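Local coordinates for proabylysin (Pyrococcus abyssi, PDB 4JIU), which is the zymogen of abylysin, a soluble zinc-dependent metallopeptidase of the minigluzincin family, and probably becomes able to cleave peptides once activated, at residues Asn48-Glu61 / Ile92-Val105. The protein carries 1 engineered substitution. Sequence-based numbering, arbitrary orientation.
Sequences NLEEEEMFYILIHE and IEDRIMTKLQRNMV. With ZN (zinc ion), chain B.
His60 NE2 and the C-terminal carboxylate of Val105 meet at one zinc ion. His60 NE2 binds the zinc at 2.0 Å, and Val105 O does so at the same length. His64 and His72 complete the site. The second carboxylate oxygen, Val105 OXT, lies 2.7 Å from Glu61 OE2. In one of its two conformers, Met104 places SD over one face of the His60 ring, 3.9 Å from its centroid, with CG above the same ring. Met104 CE lies at the edge of the Tyr56 ring, in its plane; SD approaches that ring obliquely, a Met-aromatic contact.

His60, Glu61 and His64 belong to an HExxH motif on helix 51-67, the zinc-binding signature of zincin metallopeptidases; His72 is the third side chain on the metal. The chain's own C-terminus occupies a zinc position, which is consistent with a latent zymogen.

A second shell orients His60. Its ND1 donates to Tyr56 OH at 3.0 Å, nearly in the ring plane. Tyr56 OH in turn donates a very short 2.5 Å bond to Glu93 OE1. Tyr56 CG is anti to the backbone N (chi1 177°), which brings the ring alongside Ile92 and its OH up to Glu93. Ile92 CG2 packs on Tyr56 CB at 3.5 Å. A phenylalanine in place of Tyr56 would probably leave His60 ND1 without its acceptor and Glu93 OE1 without this donor. Glu93 OE2 also pairs with Lys90.

Farther out, the axes of helices 51-61 and 92-100 cross at -109°, 9.9 Å apart. Ile96 CD1 fits against Ile57 CG1, and Leu49 meets Leu100 tip to tip. In one of two Glu53 conformers, waters link OE2 to Arg95 NH1 and OE1 to Lys99 NZ. Arg95 NE is salt-bridged to Glu91. Glu53 OE1 also accepts from Glu50 N, at the helix N-cap.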
loop_
_atom_site.group_PDB
_atom_site.type_symbol
_atom_site.label_atom_id
_atom_site.label_comp_id
_atom_site.label_asym_id
_atom_site.label_seq_id
_atom_site.Cartn_x
_atom_site.Cartn_y
_atom_site.Cartn_z
ATOM N N ASN A 48 0.938 -9.320 9.970
ATOM C CA ASN A 48 1.547 -9.238 11.272
ATOM C C ASN A 48 2.324 -7.943 11.512
ATOM O O ASN A 48 3.018 -7.776 12.540
ATOM C CB ASN A 48 2.529 -10.414 11.488
ATOM C CG ASN A 48 1.879 -11.778 11.420
ATOM O OD1 ASN A 48 0.759 -11.975 11.911
ATOM N ND2 ASN A 48 2.569 -12.709 10.775
ATOM N N LEU A 49 2.285 -6.990 10.611
ATOM C CA LEU A 49 2.903 -5.670 10.809
ATOM C C LEU A 49 2.116 -4.813 11.770
ATOM O O LEU A 49 0.941 -5.109 12.064
ATOM C CB LEU A 49 3.049 -4.968 9.467
ATOM C CG LEU A 49 4.066 -5.513 8.476
ATOM C CD1 LEU A 49 3.834 -4.849 7.130
ATOM C CD2 LEU A 49 5.454 -5.340 9.030
ATOM N N GLU A 50 2.718 -3.735 12.296
ATOM C CA GLU A 50 1.951 -2.774 13.074
ATOM C C GLU A 50 0.901 -2.074 12.178
ATOM O O GLU A 50 1.049 -2.021 10.982
ATOM C CB GLU A 50 2.824 -1.709 13.706
ATOM C CG GLU A 50 4.132 -1.952 14.414
ATOM C CD GLU A 50 3.924 -2.429 15.843
ATOM O OE1 GLU A 50 4.927 -2.542 16.564
ATOM O OE2 GLU A 50 2.735 -2.679 16.133
ATOM N N GLU A 51 -0.140 -1.511 12.799
ATOM C CA GLU A 51 -1.219 -0.922 12.003
ATOM C C GLU A 51 -0.721 0.163 11.072
ATOM O O GLU A 51 -1.200 0.222 9.951
ATOM C CB GLU A 51 -2.373 -0.342 12.857
ATOM C CG GLU A 51 -3.301 -1.345 13.411
ATOM C CD GLU A 51 -4.489 -0.819 14.187
ATOM O OE1 GLU A 51 -4.334 0.185 14.918
ATOM O OE2 GLU A 51 -5.557 -1.464 14.030
ATOM N N GLU A 52 0.170 1.066 11.533
ATOM C CA GLU A 52 0.591 2.140 10.641
ATOM C C GLU A 52 1.339 1.588 9.451
ATOM O O GLU A 52 1.260 2.143 8.353
ATOM C CB GLU A 52 1.460 3.163 11.437
ATOM C CG GLU A 52 1.923 4.337 10.606
ATOM C CD GLU A 52 2.764 5.429 11.243
ATOM O OE1 GLU A 52 2.874 6.601 10.693
ATOM O OE2 GLU A 52 3.395 5.094 12.282
ATOM N N GLU A 53 2.132 0.523 9.644
ATOM C CA GLU A 53 2.873 -0.101 8.560
ATOM C C GLU A 53 1.925 -0.797 7.574
ATOM O O GLU A 53 2.111 -0.676 6.388
ATOM C CB GLU A 53 3.910 -1.069 9.095
ATOM C CG GLU A 53 4.979 -0.483 9.955
ATOM C CD GLU A 53 5.653 -1.386 10.965
ATOM O OE1 GLU A 53 5.293 -2.562 11.134
ATOM O OE2 GLU A 53 6.573 -0.822 11.616
ATOM N N MET A 54 0.940 -1.517 8.100
ATOM C CA MET A 54 -0.077 -2.108 7.193
ATOM C C MET A 54 -0.801 -1.021 6.408
ATOM O O MET A 54 -1.056 -1.158 5.218
ATOM C CB MET A 54 -1.099 -2.904 8.016
ATOM C CG MET A 54 -0.580 -4.161 8.625
ATOM S SD MET A 54 -1.871 -5.177 9.407
ATOM C CE MET A 54 -1.642 -4.649 11.096
ATOM N N PHE A 55 -1.181 0.040 7.125
ATOM C CA PHE A 55 -1.882 1.138 6.471
ATOM C C PHE A 55 -0.990 1.761 5.388
ATOM O O PHE A 55 -1.483 2.108 4.321
ATOM C CB PHE A 55 -2.312 2.192 7.497
ATOM C CG PHE A 55 -3.403 3.107 7.001
ATOM C CD1 PHE A 55 -4.635 2.594 6.582
ATOM C CD2 PHE A 55 -3.194 4.489 6.971
ATOM C CE1 PHE A 55 -5.632 3.427 6.181
ATOM C CE2 PHE A 55 -4.252 5.327 6.576
ATOM C CZ PHE A 55 -5.443 4.785 6.180
ATOM N N TYR A 56 0.303 1.931 5.674
ATOM C CA TYR A 56 1.208 2.447 4.647
ATOM C C TYR A 56 1.147 1.616 3.392
ATOM O O TYR A 56 1.115 2.099 2.285
ATOM C CB TYR A 56 2.658 2.606 5.197
ATOM C CG TYR A 56 3.529 3.058 4.059
ATOM C CD1 TYR A 56 3.469 4.396 3.646
ATOM C CD2 TYR A 56 4.314 2.234 3.300
ATOM C CE1 TYR A 56 4.203 4.839 2.607
ATOM C CE2 TYR A 56 5.003 2.654 2.209
ATOM C CZ TYR A 56 4.954 3.981 1.844
ATOM O OH TYR A 56 5.652 4.464 0.772
ATOM N N ILE A 57 1.280 0.281 3.556
ATOM C CA ILE A 57 1.262 -0.585 2.392
ATOM C C ILE A 57 -0.017 -0.396 1.579
ATOM O O ILE A 57 0.037 -0.311 0.357
ATOM C CB ILE A 57 1.492 -2.059 2.804
ATOM C CG1 ILE A 57 2.906 -2.227 3.382
ATOM C CG2 ILE A 57 1.219 -2.980 1.633
ATOM C CD1 ILE A 57 3.133 -3.507 4.075
ATOM N N LEU A 58 -1.161 -0.387 2.250
ATOM C CA LEU A 58 -2.419 -0.191 1.554
ATOM C C LEU A 58 -2.462 1.136 0.841
ATOM O O LEU A 58 -2.931 1.226 -0.304
ATOM C CB LEU A 58 -3.584 -0.355 2.524
ATOM C CG LEU A 58 -3.803 -1.784 3.021
ATOM C CD1 LEU A 58 -4.923 -1.799 4.056
ATOM C CD2 LEU A 58 -4.128 -2.764 1.933
ATOM N N ILE A 59 -2.046 2.224 1.503
ATOM C CA ILE A 59 -2.024 3.542 0.899
ATOM C C ILE A 59 -1.069 3.562 -0.287
ATOM O O ILE A 59 -1.441 4.150 -1.333
ATOM C CB ILE A 59 -1.693 4.607 1.943
ATOM C CG1 ILE A 59 -2.846 4.876 2.920
ATOM C CG2 ILE A 59 -1.205 5.899 1.285
ATOM C CD1 ILE A 59 -4.020 5.612 2.315
ATOM N N HIS A 60 0.106 2.988 -0.150
ATOM C CA HIS A 60 1.077 2.942 -1.231
ATOM C C HIS A 60 0.487 2.247 -2.430
ATOM O O HIS A 60 0.589 2.715 -3.583
ATOM C CB HIS A 60 2.352 2.280 -0.703
ATOM C CG HIS A 60 3.441 2.199 -1.735
ATOM N ND1 HIS A 60 4.589 2.951 -1.640
ATOM C CD2 HIS A 60 3.645 1.481 -2.863
ATOM C CE1 HIS A 60 5.405 2.702 -2.656
ATOM N NE2 HIS A 60 4.817 1.804 -3.451
ATOM N N GLU A 61 -0.094 1.070 -2.193
ATOM C CA GLU A 61 -0.638 0.316 -3.324
ATOM C C GLU A 61 -1.876 0.984 -3.952
ATOM O O GLU A 61 -2.003 1.053 -5.155
ATOM C CB GLU A 61 -0.891 -1.121 -2.934
ATOM C CG GLU A 61 0.360 -1.867 -2.499
ATOM C CD GLU A 61 1.465 -1.885 -3.524
ATOM O OE1 GLU A 61 1.293 -1.718 -4.734
ATOM O OE2 GLU A 61 2.627 -2.090 -3.059
ATOM N N ILE A 92 8.534 4.899 7.367
ATOM C CA ILE A 92 7.738 3.676 7.515
ATOM C C ILE A 92 8.264 2.613 6.568
ATOM O O ILE A 92 8.336 1.431 6.923
ATOM C CB ILE A 92 6.255 3.991 7.354
ATOM C CG1 ILE A 92 5.757 4.963 8.415
ATOM C CG2 ILE A 92 5.445 2.703 7.337
ATOM C CD1 ILE A 92 6.039 4.652 9.876
ATOM N N GLU A 93 8.587 2.937 5.326
ATOM C CA GLU A 93 9.222 1.975 4.455
ATOM C C GLU A 93 10.472 1.360 5.066
ATOM O O GLU A 93 10.676 0.162 4.957
ATOM C CB GLU A 93 9.602 2.623 3.128
ATOM C CG GLU A 93 8.438 2.853 2.218
ATOM C CD GLU A 93 8.855 3.313 0.836
ATOM O OE1 GLU A 93 7.942 3.736 0.126
ATOM O OE2 GLU A 93 10.026 3.282 0.392
ATOM N N ASP A 94 11.254 2.166 5.708
ATOM C CA ASP A 94 12.472 1.661 6.345
ATOM C C ASP A 94 12.116 0.669 7.433
ATOM O O ASP A 94 12.793 -0.350 7.607
ATOM C CB ASP A 94 13.289 2.827 6.904
ATOM C CG ASP A 94 14.046 3.650 5.883
ATOM O OD1 ASP A 94 14.140 3.202 4.712
ATOM O OD2 ASP A 94 14.572 4.758 6.148
ATOM N N ARG A 95 11.100 0.983 8.229
ATOM C CA ARG A 95 10.672 0.040 9.288
ATOM C C ARG A 95 10.250 -1.287 8.704
ATOM O O ARG A 95 10.539 -2.364 9.231
ATOM C CB ARG A 95 9.587 0.697 10.160
ATOM C CG ARG A 95 10.063 1.957 10.898
ATOM C CD ARG A 95 8.991 2.593 11.753
ATOM N NE ARG A 95 9.410 3.871 12.289
ATOM C CZ ARG A 95 8.671 4.655 13.078
ATOM N NH1 ARG A 95 7.434 4.269 13.377
ATOM N NH2 ARG A 95 9.132 5.802 13.533
ATOM N N ILE A 96 9.454 -1.262 7.654
ATOM C CA ILE A 96 8.966 -2.469 7.019
ATOM C C ILE A 96 10.097 -3.281 6.447
ATOM O O ILE A 96 10.190 -4.499 6.621
ATOM C CB ILE A 96 7.943 -2.122 5.916
ATOM C CG1 ILE A 96 6.705 -1.507 6.541
ATOM C CG2 ILE A 96 7.656 -3.361 5.093
ATOM C CD1 ILE A 96 5.797 -0.849 5.534
ATOM N N MET A 97 11.044 -2.621 5.790
ATOM C CA MET A 97 12.220 -3.314 5.270
ATOM C C MET A 97 13.058 -3.911 6.391
ATOM O O MET A 97 13.526 -5.037 6.225
ATOM C CB MET A 97 13.088 -2.358 4.452
ATOM C CG MET A 97 14.417 -3.004 4.136
ATOM S SD MET A 97 14.358 -4.349 2.975
ATOM C CE MET A 97 15.936 -5.170 3.212
ATOM N N THR A 98 13.235 -3.203 7.498
ATOM C CA THR A 98 13.994 -3.776 8.611
ATOM C C THR A 98 13.344 -5.065 9.061
ATOM O O THR A 98 14.000 -6.057 9.335
ATOM C CB THR A 98 14.051 -2.755 9.739
ATOM O OG1 THR A 98 14.910 -1.693 9.274
ATOM C CG2 THR A 98 14.634 -3.343 11.007
ATOM N N LYS A 99 12.007 -5.014 9.184
ATOM C CA LYS A 99 11.327 -6.168 9.737
ATOM C C LYS A 99 11.308 -7.356 8.802
ATOM O O LYS A 99 11.547 -8.491 9.155
ATOM C CB LYS A 99 9.915 -5.828 10.134
ATOM C CG LYS A 99 9.438 -7.015 10.999
ATOM C CD LYS A 99 8.034 -6.795 11.440
ATOM C CE LYS A 99 7.490 -7.982 12.243
ATOM N NZ LYS A 99 5.977 -7.957 12.196
ATOM N N LEU A 100 10.897 -7.108 7.542
ATOM C CA LEU A 100 10.585 -8.177 6.629
ATOM C C LEU A 100 11.695 -8.488 5.639
ATOM O O LEU A 100 11.645 -9.563 5.029
ATOM C CB LEU A 100 9.285 -7.862 5.863
ATOM C CG LEU A 100 8.031 -7.756 6.742
ATOM C CD1 LEU A 100 6.810 -7.515 5.840
ATOM C CD2 LEU A 100 7.830 -8.970 7.638
ATOM N N GLN A 101 12.644 -7.577 5.472
ATOM C CA GLN A 101 13.779 -7.744 4.587
ATOM C C GLN A 101 13.352 -7.967 3.155
ATOM O O GLN A 101 14.024 -8.639 2.412
ATOM C CB GLN A 101 14.674 -8.888 5.093
ATOM C CG GLN A 101 15.249 -8.565 6.462
ATOM C CD GLN A 101 16.296 -7.506 6.513
ATOM O OE1 GLN A 101 17.258 -7.597 5.687
ATOM N NE2 GLN A 101 16.221 -6.550 7.418
ATOM N N ARG A 102 12.242 -7.394 2.797
ATOM C CA ARG A 102 11.588 -7.519 1.486
ATOM C C ARG A 102 10.924 -6.175 1.233
ATOM O O ARG A 102 10.538 -5.464 2.169
ATOM C CB ARG A 102 10.538 -8.624 1.475
ATOM C CG ARG A 102 10.996 -9.984 2.039
ATOM C CD ARG A 102 9.812 -10.826 2.548
ATOM N NE ARG A 102 8.985 -11.262 1.468
ATOM C CZ ARG A 102 7.900 -12.024 1.538
ATOM N NH1 ARG A 102 7.480 -12.474 2.727
ATOM N NH2 ARG A 102 7.335 -12.251 0.372
ATOM N N ASN A 103 10.786 -5.867 -0.035
ATOM C CA ASN A 103 10.349 -4.669 -0.664
ATOM C C ASN A 103 8.860 -4.730 -1.008
ATOM O O ASN A 103 8.432 -5.857 -1.302
ATOM C CB ASN A 103 11.124 -4.501 -2.005
ATOM C CG ASN A 103 12.619 -4.544 -1.891
ATOM O OD1 ASN A 103 13.351 -5.342 -2.489
ATOM N ND2 ASN A 103 13.121 -3.612 -1.079
ATOM N N MET A 104 8.014 -3.695 -1.068
ATOM C CA MET A 104 6.723 -3.692 -1.751
ATOM C C MET A 104 6.921 -3.111 -3.135
ATOM O O MET A 104 7.857 -2.276 -3.237
ATOM C CB MET A 104 5.685 -2.820 -1.035
ATOM C CG MET A 104 5.879 -1.309 -1.096
ATOM S SD MET A 104 5.038 -0.483 0.277
ATOM C CE MET A 104 6.140 -0.881 1.605
ATOM N N VAL A 105 6.066 -3.440 -4.081
ATOM C CA VAL A 105 6.167 -2.799 -5.397
ATOM C C VAL A 105 5.604 -1.377 -5.275
ATOM O O VAL A 105 6.288 -0.408 -5.710
ATOM C CB VAL A 105 5.437 -3.654 -6.445
ATOM C CG1 VAL A 105 5.452 -2.969 -7.788
ATOM C CG2 VAL A 105 6.069 -5.044 -6.534
ATOM O OXT VAL A 105 4.522 -1.167 -4.716
HETATM ZN ZN ZN B . 5.336 1.325 -5.303
HETATM O O HOH W 1 5.891 1.466 13.161
HETATM O O HOH W 2 5.898 -4.799 12.789
#